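PDB 3IUS: NAD-dependent epimerase/dehydratase domain-containing protein from Ruegeria pomeroyi DSS-3, which is of unknown function but, as a member of the NAD-dependent epimerase/dehydratase family with a Rossmann-type fold, probably binds a dinucleotide cofactor. Local coordinates for residues R18-R22 against A43-S47; I170-I174 against K238-T242; V204-D210 against V255-K261. All blocks are in the same frame, centred on the assembly; numbering follows the deposited sequence. Where two conformers were deposited one is given.

Contact 1. Residues R18-R22 against A43-S47; sequences RVLSR and AIRAS. With EDO (1,2-ethanediol), chain E.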
ATOM      1  N   ARG A  18       0.311   0.160  10.869  1.00 17.50           N
ATOM      2  CA  ARG A  18      -0.226  -0.264  12.161  1.00 17.74           C
ATOM      3  C   ARG A  18      -0.418  -1.775  12.257  1.00 17.51           C
ATOM      4  O   ARG A  18      -0.221  -2.360  13.324  1.00 17.63           O
ATOM      5  CB  ARG A  18      -1.529   0.475  12.478  1.00 18.04           C
ATOM      6  CG  ARG A  18      -1.291   1.927  12.838  1.00 18.37           C
ATOM      7  CD  ARG A  18      -2.570   2.732  12.854  1.00 20.49           C
ATOM      8  NE  ARG A  18      -2.271   4.154  12.722  1.00 21.74           N
ATOM      9  CZ  ARG A  18      -3.176   5.123  12.782  1.00 27.51           C
ATOM     10  NH1 ARG A  18      -4.454   4.826  12.977  1.00 27.94           N
ATOM     11  NH2 ARG A  18      -2.798   6.390  12.645  1.00 25.77           N
ATOM     12  N   VAL A  19      -0.805  -2.413  11.156  1.00 17.80           N
ATOM     13  CA  VAL A  19      -0.927  -3.863  11.164  0.50 16.96           C
ATOM     14  C   VAL A  19       0.450  -4.493  11.339  1.00 16.80           C
ATOM     15  O   VAL A  19       0.593  -5.476  12.061  1.00 21.05           O
ATOM     16  CB  VAL A  19      -1.615  -4.420   9.902  0.50 21.64           C
ATOM     17  CG1 VAL A  19      -2.940  -3.715   9.664  0.50 16.84           C
ATOM     18  CG2 VAL A  19      -0.709  -4.302   8.698  0.50 22.72           C
ATOM     19  N   LEU A  20       1.459  -3.909  10.703  1.00 16.71           N
ATOM     20  CA  LEU A  20       2.826  -4.390  10.860  1.00 16.59           C
ATOM     21  C   LEU A  20       3.292  -4.210  12.298  1.00 19.22           C
ATOM     22  O   LEU A  20       3.830  -5.140  12.899  1.00 19.23           O
ATOM     23  CB  LEU A  20       3.769  -3.649   9.918  1.00 16.48           C
ATOM     24  CG  LEU A  20       5.246  -4.009  10.082  1.00 16.41           C
ATOM     25  CD1 LEU A  20       5.472  -5.494   9.847  1.00 26.84           C
ATOM     26  CD2 LEU A  20       6.105  -3.167   9.152  1.00 17.32           C
ATOM     27  N   SER A  21       3.089  -3.016  12.851  1.00 17.79           N
ATOM     28  CA  SER A  21       3.532  -2.741  14.222  1.00 18.02           C
ATOM     29  C   SER A  21       2.867  -3.654  15.267  1.00 19.47           C
ATOM     30  O   SER A  21       3.517  -4.095  16.217  1.00 22.17           O
ATOM     31  CB  SER A  21       3.415  -1.247  14.580  1.00 17.90           C
ATOM     32  OG  SER A  21       2.069  -0.798  14.609  1.00 18.06           O
ATOM     33  N   ARG A  22       1.587  -3.964  15.085  1.00 19.46           N
ATOM     34  CA  ARG A  22       0.897  -4.850  16.009  0.50 21.47           C
ATOM     35  C   ARG A  22       1.497  -6.256  15.977  1.00 23.19           C
ATOM     36  O   ARG A  22       1.390  -7.004  16.950  1.00 27.58           O
ATOM     37  CB  ARG A  22      -0.604  -4.892  15.710  0.50 19.35           C
ATOM     38  CG  ARG A  22      -1.310  -3.558  15.886  0.50 18.66           C
ATOM     39  CD  ARG A  22      -2.783  -3.644  15.494  0.50 22.90           C
ATOM     40  NE  ARG A  22      -3.445  -2.345  15.587  0.50 27.05           N
ATOM     41  CZ  ARG A  22      -3.950  -1.680  14.551  0.50 23.06           C
ATOM     42  NH1 ARG A  22      -3.891  -2.193  13.330  0.50 23.66           N
ATOM     43  NH2 ARG A  22      -4.526  -0.505  14.741  0.50 27.13           N
ATOM     44  N   ALA A  43      -4.410   6.240  18.354  1.00 25.96           N
ATOM     45  CA  ALA A  43      -4.450   5.072  17.482  1.00 27.81           C
ATOM     46  C   ALA A  43      -3.051   4.522  17.218  1.00 20.09           C
ATOM     47  O   ALA A  43      -2.856   3.312  17.142  1.00 21.84           O
ATOM     48  CB  ALA A  43      -5.143   5.411  16.174  1.00 30.00           C
ATOM     49  N   ILE A  44      -2.081   5.416  17.081  1.00 20.15           N
ATOM     50  CA  ILE A  44      -0.704   4.992  16.868  1.00 19.91           C
ATOM     51  C   ILE A  44      -0.168   4.250  18.091  1.00 20.92           C
ATOM     52  O   ILE A  44       0.443   3.188  17.964  1.00 19.79           O
ATOM     53  CB  ILE A  44       0.205   6.181  16.507  1.00 20.00           C
ATOM     54  CG1 ILE A  44      -0.143   6.690  15.106  1.00 26.86           C
ATOM     55  CG2 ILE A  44       1.680   5.778  16.560  1.00 19.85           C
ATOM     56  CD1 ILE A  44       0.628   7.921  14.687  1.00 24.54           C
ATOM     57  N   ARG A  45      -0.410   4.802  19.277  1.00 23.53           N
ATOM     58  CA  ARG A  45       0.020   4.155  20.511  1.00 20.63           C
ATOM     59  C   ARG A  45      -0.588   2.757  20.643  1.00 21.45           C
ATOM     60  O   ARG A  45       0.111   1.793  20.950  1.00 22.00           O
ATOM     61  CB  ARG A  45      -0.331   5.019  21.725  1.00 23.61           C
ATOM     62  CG  ARG A  45      -0.044   4.355  23.062  1.00 23.61           C
ATOM     63  CD  ARG A  45      -0.165   5.340  24.217  1.00 33.07           C
ATOM     64  NE  ARG A  45       0.975   6.255  24.279  1.00 42.98           N
ATOM     65  CZ  ARG A  45       0.930   7.544  23.955  1.00 41.92           C
ATOM     66  NH1 ARG A  45      -0.207   8.095  23.549  1.00 42.86           N
ATOM     67  NH2 ARG A  45       2.025   8.286  24.044  1.00 45.36           N
ATOM     68  N   ALA A  46      -1.892   2.654  20.402  1.00 22.71           N
ATOM     69  CA  ALA A  46      -2.591   1.372  20.476  1.00 24.54           C
ATOM     70  C   ALA A  46      -2.027   0.319  19.515  1.00 24.00           C
ATOM     71  O   ALA A  46      -2.151  -0.882  19.759  1.00 24.34           O
ATOM     72  CB  ALA A  46      -4.087   1.567  20.230  1.00 28.04           C
ATOM     73  N   SER A  47      -1.421   0.774  18.419  1.00 22.22           N
ATOM     74  CA  SER A  47      -0.856  -0.126  17.420  1.00 21.50           C
ATOM     75  C   SER A  47       0.527  -0.597  17.843  1.00 18.94           C
ATOM     76  O   SER A  47       1.190  -1.342  17.118  1.00 20.90           O
ATOM     77  CB  SER A  47      -0.769   0.560  16.058  1.00 23.44           C
ATOM     78  OG  SER A  47       0.342   1.439  16.004  1.00 22.48           O
TER
HETATM   79  C1  EDO E 286      -2.646  -7.159  12.675  1.00 38.95           C
HETATM   80  O1  EDO E 286      -1.199  -7.303  12.949  1.00 27.60           O
HETATM   81  C2  EDO E 286      -3.350  -6.073  13.437  1.00 37.62           C
HETATM   82  O2  EDO E 286      -4.335  -5.129  13.082  1.00 33.96           O
HETATM   83  O   HOH W   1      -4.535   1.456  16.455  1.00 27.73           O
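Arg22 and Ser47 bring their CA atoms to 5.2 Å where helix 15-24 passes the C-terminal end of helix 41-46. Both helices belong to the Rossmann-type domain: the first follows strand 7-11, with a glycine-rich pattern that runs from the turn (Gly12, Gly14) into its first residues (Ala17) and probably marks the dinucleotide-binding turn; the second follows the neighbouring parallel strand 30-35. Ser47, just past its helix, is wedged between Arg18, Ser21 and Arg22. Its carbonyl O lies 2.7 Å from Ser21 OG, a hydrogen bond whose proton might instead serve Arg18 O. Ser47 OG, with chi1 at 78°, folds back over its own main chain to Ile44 O at 2.6 Å. His13 NE2 is hydrogen-bonded to both serine hydroxyls, tying these buried oxygens to the glycine-rich turn itself. Arg18 lays its CG against Ser47 CB at 3.5 Å and then runs extended to NE, roughly perpendicular to the Ile44 side chain. One guanidinium face lies over the Ala43-Ile44 backbone, with NH1 3.3 Å from Ala43 CB, while His13 O and Gln40 take hydrogen bonds from NE and NH2. Arg22 extends past Ser47, one face of its guanidinium over CB; its NH1 donates to O2 of a bound 1,2-ethanediol at 3.0 Å, and the diol's O1 donates to Val19 O. In the guanidinium plane a water accepts from Arg22 NH2 at 2.6 Å and donates to Ala43 O at 2.6 Å.

Contact 2. Residues I170-I174 against K238-T242; sequences IRRII and KADLT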
ATOM      1  N   ILE A 170     -25.082   3.312  -3.977  1.00 48.49           N
ATOM      2  CA  ILE A 170     -23.998   2.460  -4.463  1.00 49.06           C
ATOM      3  C   ILE A 170     -24.294   1.992  -5.882  1.00 47.78           C
ATOM      4  O   ILE A 170     -25.411   1.576  -6.193  1.00 50.04           O
ATOM      5  CB  ILE A 170     -23.779   1.228  -3.562  1.00 48.99           C
ATOM      6  CG1 ILE A 170     -25.121   0.686  -3.065  1.00 50.72           C
ATOM      7  CG2 ILE A 170     -22.875   1.578  -2.391  1.00 50.10           C
ATOM      8  CD1 ILE A 170     -25.010  -0.600  -2.272  1.00 48.96           C
ATOM      9  N   ARG A 171     -23.288   2.063  -6.742  1.00 42.07           N
ATOM     10  CA  ARG A 171     -23.462   1.690  -8.136  1.00 39.16           C
ATOM     11  C   ARG A 171     -22.226   0.968  -8.643  1.00 36.55           C
ATOM     12  O   ARG A 171     -21.116   1.211  -8.172  1.00 33.00           O
ATOM     13  CB  ARG A 171     -23.752   2.933  -8.981  1.00 41.78           C
ATOM     14  CG  ARG A 171     -22.836   4.107  -8.675  1.00 43.13           C
ATOM     15  CD  ARG A 171     -23.602   5.424  -8.633  1.00 42.08           C
ATOM     16  NE  ARG A 171     -23.884   5.973  -9.958  1.00 42.86           N
ATOM     17  CZ  ARG A 171     -23.040   6.732 -10.650  1.00 42.42           C
ATOM     18  NH1 ARG A 171     -21.842   7.023 -10.149  1.00 46.55           N
ATOM     19  NH2 ARG A 171     -23.385   7.194 -11.846  1.00 32.25           N
ATOM     20  N   ARG A 172     -22.426   0.062  -9.591  1.00 33.04           N
ATOM     21  CA  ARG A 172     -21.310  -0.651 -10.195  1.00 24.22           C
ATOM     22  C   ARG A 172     -20.950   0.005 -11.522  1.00 25.29           C
ATOM     23  O   ARG A 172     -21.745  -0.002 -12.461  1.00 29.23           O
ATOM     24  CB  ARG A 172     -21.650  -2.135 -10.378  1.00 18.85           C
ATOM     25  CG  ARG A 172     -21.766  -2.907  -9.065  1.00 19.92           C
ATOM     26  CD  ARG A 172     -22.157  -4.362  -9.281  1.00 20.89           C
ATOM     27  NE  ARG A 172     -23.466  -4.472  -9.921  1.00 28.94           N
ATOM     28  CZ  ARG A 172     -23.681  -5.095 -11.074  1.00 25.88           C
ATOM     29  NH1 ARG A 172     -22.673  -5.687 -11.704  1.00 30.90           N
ATOM     30  NH2 ARG A 172     -24.905  -5.141 -11.584  1.00 31.96           N
ATOM     31  N   ILE A 173     -19.757   0.590 -11.590  1.00 19.98           N
ATOM     32  CA  ILE A 173     -19.293   1.238 -12.810  1.00 19.32           C
ATOM     33  C   ILE A 173     -18.675   0.208 -13.747  1.00 19.15           C
ATOM     34  O   ILE A 173     -17.714  -0.478 -13.382  1.00 21.17           O
ATOM     35  CB  ILE A 173     -18.235   2.321 -12.513  1.00 23.64           C
ATOM     36  CG1 ILE A 173     -18.738   3.297 -11.446  1.00 29.07           C
ATOM     37  CG2 ILE A 173     -17.838   3.045 -13.789  1.00 21.63           C
ATOM     38  CD1 ILE A 173     -20.000   4.033 -11.829  1.00 31.25           C
ATOM     39  N   ILE A 174     -19.209   0.119 -14.960  1.00 16.15           N
ATOM     40  CA  ILE A 174     -18.749  -0.873 -15.929  1.00 19.01           C
ATOM     41  C   ILE A 174     -17.863  -0.284 -17.030  1.00 15.07           C
ATOM     42  O   ILE A 174     -18.346   0.374 -17.939  1.00 17.50           O
ATOM     43  CB  ILE A 174     -19.943  -1.605 -16.579  1.00 26.27           C
ATOM     44  CG1 ILE A 174     -20.921  -2.084 -15.510  1.00 24.76           C
ATOM     45  CG2 ILE A 174     -19.460  -2.779 -17.422  1.00 26.74           C
ATOM     46  CD1 ILE A 174     -20.312  -3.074 -14.547  1.00 20.04           C
ATOM     47  N   LYS A 238     -21.183   6.741 -19.084  1.00 32.58           N
ATOM     48  CA  LYS A 238     -22.474   7.337 -18.747  1.00 33.78           C
ATOM     49  C   LYS A 238     -22.590   7.663 -17.261  1.00 32.75           C
ATOM     50  O   LYS A 238     -23.633   8.123 -16.803  1.00 36.46           O
ATOM     51  CB  LYS A 238     -23.631   6.416 -19.154  1.00 36.31           C
ATOM     52  CG  LYS A 238     -24.193   6.665 -20.543  1.00 40.35           C
ATOM     53  CD  LYS A 238     -23.641   5.688 -21.567  1.00 45.50           C
ATOM     54  CE  LYS A 238     -24.325   5.872 -22.919  1.00 46.67           C
ATOM     55  NZ  LYS A 238     -23.939   4.830 -23.910  1.00 44.80           N
ATOM     56  N   ALA A 239     -21.519   7.429 -16.511  1.00 28.50           N
ATOM     57  CA  ALA A 239     -21.574   7.510 -15.051  1.00 29.46           C
ATOM     58  C   ALA A 239     -21.413   8.925 -14.486  1.00 36.47           C
ATOM     59  O   ALA A 239     -21.518   9.128 -13.274  1.00 34.75           O
ATOM     60  CB  ALA A 239     -20.530   6.576 -14.435  1.00 29.92           C
ATOM     61  N   ASP A 240     -21.165   9.894 -15.364  1.00 44.35           N
ATOM     62  CA  ASP A 240     -20.826  11.256 -14.948  1.00 48.95           C
ATOM     63  C   ASP A 240     -19.933  11.250 -13.711  1.00 44.03           C
ATOM     64  O   ASP A 240     -20.384  11.521 -12.598  1.00 42.79           O
ATOM     65  CB  ASP A 240     -22.078  12.091 -14.685  1.00 57.91           C
ATOM     66  CG  ASP A 240     -21.766  13.571 -14.547  1.00 66.05           C
ATOM     67  OD1 ASP A 240     -22.333  14.220 -13.641  1.00 68.34           O
ATOM     68  OD2 ASP A 240     -20.942  14.080 -15.339  1.00 67.50           O
ATOM     69  N   LEU A 241     -18.664  10.928 -13.916  1.00 41.48           N
ATOM     70  CA  LEU A 241     -17.714  10.875 -12.819  1.00 39.12           C
ATOM     71  C   LEU A 241     -16.903  12.158 -12.769  1.00 32.41           C
ATOM     72  O   LEU A 241     -16.707  12.816 -13.788  1.00 35.63           O
ATOM     73  CB  LEU A 241     -16.776   9.683 -12.989  1.00 40.47           C
ATOM     74  CG  LEU A 241     -17.413   8.292 -12.984  1.00 43.97           C
ATOM     75  CD1 LEU A 241     -16.354   7.217 -13.191  1.00 40.26           C
ATOM     76  CD2 LEU A 241     -18.177   8.055 -11.688  1.00 45.98           C
ATOM     77  N   THR A 242     -16.443  12.512 -11.577  1.00 27.40           N
ATOM     78  CA  THR A 242     -15.503  13.607 -11.426  1.00 25.51           C
ATOM     79  C   THR A 242     -14.208  13.182 -12.098  1.00 24.75           C
ATOM     80  O   THR A 242     -13.979  11.988 -12.302  1.00 24.75           O
ATOM     81  CB  THR A 242     -15.227  13.908  -9.943  1.00 23.14           C
ATOM     82  OG1 THR A 242     -14.504  12.816  -9.363  1.00 25.64           O
ATOM     83  CG2 THR A 242     -16.538  14.106  -9.185  1.00 22.95           C
TER
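Arg171 and Ala239 supply the polar part of this contact: NH2 of the arginine donates to the backbone O of Ala239 over 3.0 Å, with an N-H...O angle of 173°. The acceptor lies almost in the guanidinium plane, so the group meets it edge-on, whereas seen from the carbonyl the donor comes in well bent, at a C=O...N angle of 114° and tilted from the carbonyl plane. A fold in the arginine chain makes this reach possible. With chi1 at 46° CG is tucked over the main chain, and further bends at chi2 and chi3 swing the guanidinium over Ile173, two residues on, so that CD1 of Ile173 lies against one of its faces near the rim. Strand 172-174 pairs in parallel with strand 233-235 in a small two-stranded sheet separate from the large Rossmann-type one, and residues 238-242 form the loop that leaves strand 233-235 for helix 243-247, so the loop folds back on strand 172-174, the partner of the strand it has just left. Apolar contacts complete it. Ile173 CD1 touches Ala239 CB at 3.7 Å and more loosely approaches Leu241 CD2 at 4.4 Å; Val234 of the paired strand adjoins both Ile173 and Ala239. Leu241 and Arg171 run antiparallel alongside each other, the leucine's CD2 coming to the guanidinium edge 4.1 Å from NH1.

Contact 3. Residues V204-D210 against V255-K261; sequences VYNVCDD and VRNDRIK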
ATOM      1  N   VAL A 204      12.822  -3.966  -5.967  1.00 16.27           N
ATOM      2  CA  VAL A 204      11.444  -3.505  -6.103  1.00 15.37           C
ATOM      3  C   VAL A 204      10.531  -4.725  -6.095  1.00 13.62           C
ATOM      4  O   VAL A 204      10.820  -5.725  -6.750  1.00 14.66           O
ATOM      5  CB  VAL A 204      11.247  -2.742  -7.427  1.00 17.06           C
ATOM      6  CG1 VAL A 204       9.800  -2.276  -7.569  1.00 18.19           C
ATOM      7  CG2 VAL A 204      12.190  -1.564  -7.506  1.00 19.16           C
ATOM      8  N   TYR A 205       9.411  -4.645  -5.375  1.00 15.59           N
ATOM      9  CA  TYR A 205       8.482  -5.760  -5.285  1.00 13.58           C
ATOM     10  C   TYR A 205       7.084  -5.252  -5.531  1.00 13.61           C
ATOM     11  O   TYR A 205       6.660  -4.306  -4.877  1.00 13.80           O
ATOM     12  CB  TYR A 205       8.488  -6.379  -3.886  1.00 13.70           C
ATOM     13  CG  TYR A 205       9.852  -6.787  -3.394  1.00 13.73           C
ATOM     14  CD1 TYR A 205      10.367  -8.038  -3.690  1.00 17.03           C
ATOM     15  CD2 TYR A 205      10.612  -5.925  -2.620  1.00 18.28           C
ATOM     16  CE1 TYR A 205      11.619  -8.416  -3.239  1.00 20.30           C
ATOM     17  CE2 TYR A 205      11.864  -6.292  -2.164  1.00 17.14           C
ATOM     18  CZ  TYR A 205      12.357  -7.540  -2.467  1.00 19.12           C
ATOM     19  OH  TYR A 205      13.609  -7.898  -2.014  1.00 17.80           O
ATOM     20  N   ASN A 206       6.389  -5.879  -6.471  1.00 13.42           N
ATOM     21  CA  ASN A 206       4.945  -5.685  -6.607  1.00 13.44           C
ATOM     22  C   ASN A 206       4.235  -6.389  -5.462  1.00 18.06           C
ATOM     23  O   ASN A 206       4.530  -7.542  -5.167  1.00 15.62           O
ATOM     24  CB  ASN A 206       4.439  -6.280  -7.916  1.00 13.22           C
ATOM     25  CG  ASN A 206       4.883  -5.504  -9.124  1.00 13.14           C
ATOM     26  OD1 ASN A 206       4.878  -6.029 -10.241  1.00 16.68           O
ATOM     27  ND2 ASN A 206       5.271  -4.256  -8.921  1.00 13.28           N
ATOM     28  N   VAL A 207       3.270  -5.718  -4.836  1.00 16.11           N
ATOM     29  CA  VAL A 207       2.560  -6.322  -3.720  1.00 13.84           C
ATOM     30  C   VAL A 207       1.078  -6.301  -4.027  1.00 13.86           C
ATOM     31  O   VAL A 207       0.395  -5.318  -3.765  1.00 16.61           O
ATOM     32  CB  VAL A 207       2.855  -5.617  -2.376  1.00 14.10           C
ATOM     33  CG1 VAL A 207       2.192  -6.370  -1.236  1.00 14.21           C
ATOM     34  CG2 VAL A 207       4.364  -5.540  -2.141  1.00 14.10           C
ATOM     35  N   CYS A 208       0.610  -7.395  -4.617  1.00 13.69           N
ATOM     36  CA  CYS A 208      -0.779  -7.535  -5.039  1.00 13.70           C
ATOM     37  C   CYS A 208      -1.138  -9.013  -4.956  1.00 13.59           C
ATOM     38  O   CYS A 208      -0.255  -9.857  -4.888  1.00 13.46           O
ATOM     39  CB  CYS A 208      -0.946  -7.056  -6.483  1.00 22.43           C
ATOM     40  SG  CYS A 208       0.220  -7.841  -7.652  1.00 19.98           S
ATOM     41  N   ASP A 209      -2.426  -9.329  -4.979  1.00 13.66           N
ATOM     42  CA  ASP A 209      -2.827 -10.727  -4.950  1.00 18.48           C
ATOM     43  C   ASP A 209      -2.831 -11.373  -6.342  1.00 15.49           C
ATOM     44  O   ASP A 209      -2.346 -10.787  -7.312  1.00 13.56           O
ATOM     45  CB  ASP A 209      -4.164 -10.908  -4.215  1.00 13.76           C
ATOM     46  CG  ASP A 209      -5.346 -10.438  -5.022  1.00 13.83           C
ATOM     47  OD1 ASP A 209      -5.201 -10.225  -6.247  1.00 16.68           O
ATOM     48  OD2 ASP A 209      -6.437 -10.297  -4.424  1.00 15.22           O
ATOM     49  N   ASP A 210      -3.373 -12.583  -6.423  1.00 13.27           N
ATOM     50  CA  ASP A 210      -3.257 -13.411  -7.619  1.00 14.20           C
ATOM     51  C   ASP A 210      -4.291 -13.134  -8.701  1.00 17.51           C
ATOM     52  O   ASP A 210      -4.177 -13.650  -9.814  1.00 15.33           O
ATOM     53  CB  ASP A 210      -3.342 -14.890  -7.239  1.00 13.21           C
ATOM     54  CG  ASP A 210      -2.086 -15.388  -6.561  1.00 14.21           C
ATOM     55  OD1 ASP A 210      -1.082 -14.656  -6.575  1.00 20.91           O
ATOM     56  OD2 ASP A 210      -2.114 -16.508  -6.014  1.00 18.23           O
ATOM     57  N   VAL A 255      -0.855  -7.115 -12.768  1.00 12.80           N
ATOM     58  CA  VAL A 255       0.457  -7.018 -12.140  1.00 15.87           C
ATOM     59  C   VAL A 255       0.917  -8.360 -11.594  1.00 16.76           C
ATOM     60  O   VAL A 255       0.200  -9.000 -10.824  1.00 14.17           O
ATOM     61  CB  VAL A 255       0.447  -5.983 -10.988  1.00 15.09           C
ATOM     62  CG1 VAL A 255       1.850  -5.809 -10.415  1.00 18.67           C
ATOM     63  CG2 VAL A 255      -0.127  -4.643 -11.476  1.00 15.06           C
ATOM     64  N   ARG A 256       2.130  -8.765 -11.979  1.00 12.60           N
ATOM     65  CA  ARG A 256       2.743 -10.004 -11.503  1.00 18.26           C
ATOM     66  C   ARG A 256       3.257  -9.830 -10.075  1.00 13.22           C
ATOM     67  O   ARG A 256       3.787  -8.776  -9.723  1.00 14.57           O
ATOM     68  CB  ARG A 256       3.921 -10.419 -12.403  1.00 13.85           C
ATOM     69  CG  ARG A 256       3.583 -10.752 -13.852  1.00 12.22           C
ATOM     70  CD  ARG A 256       2.764 -12.037 -13.989  1.00 17.58           C
ATOM     71  NE  ARG A 256       2.558 -12.387 -15.397  1.00 19.23           N
ATOM     72  CZ  ARG A 256       1.619 -13.220 -15.842  1.00 16.48           C
ATOM     73  NH1 ARG A 256       0.792 -13.805 -14.993  1.00 12.96           N
ATOM     74  NH2 ARG A 256       1.514 -13.475 -17.142  1.00 15.63           N
ATOM     75  N   ASN A 257       3.108 -10.870  -9.266  1.00 12.68           N
ATOM     76  CA  ASN A 257       3.552 -10.856  -7.875  1.00 16.39           C
ATOM     77  C   ASN A 257       4.520 -12.001  -7.584  1.00 18.27           C
ATOM     78  O   ASN A 257       4.575 -12.503  -6.463  1.00 16.03           O
ATOM     79  CB  ASN A 257       2.346 -10.943  -6.928  1.00 13.85           C
ATOM     80  CG  ASN A 257       1.559 -12.231  -7.104  1.00 22.10           C
ATOM     81  OD1 ASN A 257       1.996 -13.144  -7.805  1.00 16.17           O
ATOM     82  ND2 ASN A 257       0.376 -12.301  -6.482  1.00 13.00           N
ATOM     83  N   ASP A 258       5.285 -12.402  -8.595  1.00 20.56           N
ATOM     84  CA  ASP A 258       6.193 -13.547  -8.482  1.00 14.04           C
ATOM     85  C   ASP A 258       7.361 -13.292  -7.535  1.00 19.43           C
ATOM     86  O   ASP A 258       7.762 -14.176  -6.771  1.00 16.58           O
ATOM     87  CB  ASP A 258       6.733 -13.941  -9.869  1.00 12.32           C
ATOM     88  CG  ASP A 258       5.626 -14.179 -10.884  1.00 16.92           C
ATOM     89  OD1 ASP A 258       4.662 -14.893 -10.556  1.00 22.06           O
ATOM     90  OD2 ASP A 258       5.727 -13.661 -12.011  1.00 20.97           O
ATOM     91  N   ARG A 259       7.895 -12.079  -7.584  1.00 14.97           N
ATOM     92  CA  ARG A 259       9.077 -11.721  -6.812  0.50 17.86           C
ATOM     93  C   ARG A 259       8.895 -11.926  -5.304  1.00 17.85           C
ATOM     94  O   ARG A 259       9.770 -12.467  -4.631  1.00 18.14           O
ATOM     95  CB  ARG A 259       9.474 -10.278  -7.118  0.50 16.76           C
ATOM     96  CG  ARG A 259      10.968 -10.034  -7.075  0.50 16.69           C
ATOM     97  CD  ARG A 259      11.384  -8.954  -8.060  0.50 12.99           C
ATOM     98  NE  ARG A 259      10.819  -9.184  -9.385  0.50 28.28           N
ATOM     99  CZ  ARG A 259      11.380  -8.784 -10.521  0.50 26.34           C
ATOM    100  NH1 ARG A 259      10.783  -9.038 -11.678  0.50 22.29           N
ATOM    101  NH2 ARG A 259      12.541  -8.142 -10.503  0.50 26.12           N
ATOM    102  N   ILE A 260       7.755 -11.490  -4.769  1.00 13.06           N
ATOM    103  CA  ILE A 260       7.539 -11.622  -3.330  1.00 14.30           C
ATOM    104  C   ILE A 260       7.440 -13.094  -2.935  1.00 16.70           C
ATOM    105  O   ILE A 260       7.795 -13.471  -1.819  1.00 18.04           O
ATOM    106  CB  ILE A 260       6.285 -10.856  -2.841  1.00 13.39           C
ATOM    107  CG1 ILE A 260       5.050 -11.337  -3.593  1.00 15.25           C
ATOM    108  CG2 ILE A 260       6.494  -9.336  -2.969  1.00 14.48           C
ATOM    109  CD1 ILE A 260       3.733 -10.728  -3.103  1.00 13.40           C
ATOM    110  N   LYS A 261       6.967 -13.925  -3.858  1.00 13.37           N
ATOM    111  CA  LYS A 261       6.816 -15.349  -3.589  1.00 12.84           C
ATOM    112  C   LYS A 261       8.171 -16.049  -3.685  1.00 18.99           C
ATOM    113  O   LYS A 261       8.595 -16.728  -2.756  1.00 16.29           O
ATOM    114  CB  LYS A 261       5.829 -15.978  -4.573  1.00 16.08           C
ATOM    115  CG  LYS A 261       4.387 -15.489  -4.423  1.00 17.41           C
ATOM    116  CD  LYS A 261       3.547 -16.011  -5.570  1.00 13.80           C
ATOM    117  CE  LYS A 261       2.095 -15.524  -5.521  1.00 15.28           C
ATOM    118  NZ  LYS A 261       1.439 -15.818  -6.822  1.00 19.97           N
TER
HETATM  119  O   HOH W   2       6.212  -9.496  -6.450  1.00 11.72           O
HETATM  120  O   HOH W   3      -0.987 -11.415  -9.837  1.00 25.13           O
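Asp210 OD1 is gripped by two donors across the contact, Asn257 ND2 and Lys261 NZ, each at 2.8 Å. The amide N-H arrives nearly along the C-O axis in an almost straight bond (173°), the carboxylate and amide planes standing 67° apart; the ammonium of Lys261 approaches on the syn side, out of the carboxylate plane, and forms a salt bridge. Asn257 ND2 has a second acceptor in Cys208 O at 3.0 Å, reached from above the carbonyl plane, while its OD1 accepts from Lys261 NZ at 2.9 Å. A chi1 of 62° directs the Asn257 amide to the turn after strand 204-207. This strand edges the parallel Rossmann-type sheet beside strand 146-155, and the start of helix 258-262 packs along it. Two apolar patches flank the polar group: Ile260 CG2 on Tyr205 CB at 3.7 Å, and Cys208 SG on Val255 CG1 at 3.8 Å. Arg259 runs across the tyrosine, its CG touching CD1, and its NE forms a salt bridge with Glu117. One water joins Asn206 O to Ile260 N, another Asp209 O to Val255 O. The N-H of Asn257 and the ammonium of Lys261, both directed at OD1, would favour the ionised carboxylate of Asp210, while bonds at both ends of the Asn257 amide fix its rotation.

The three contacts are separate. Contact 1 closes before the other two open, whereas contacts 2 and 3 cross along the chain, their segments alternating, so the chain visits 170-174 and 204-210 in turn before returning to 238-242 and 255-261. Contact 1 lies beside the probable dinucleotide-binding turn and contact 3 at strand 204-207 of the same large sheet; their centres are 25 Å apart and their nearest atoms about 11 Å. Contact 2 belongs to the small sheet of strands 172-174 and 233-235, its centre 29 Å from that of contact 3, and lies well away from the probable dinucleotide-binding turn, its nearest atoms about 24 Å from contact 1.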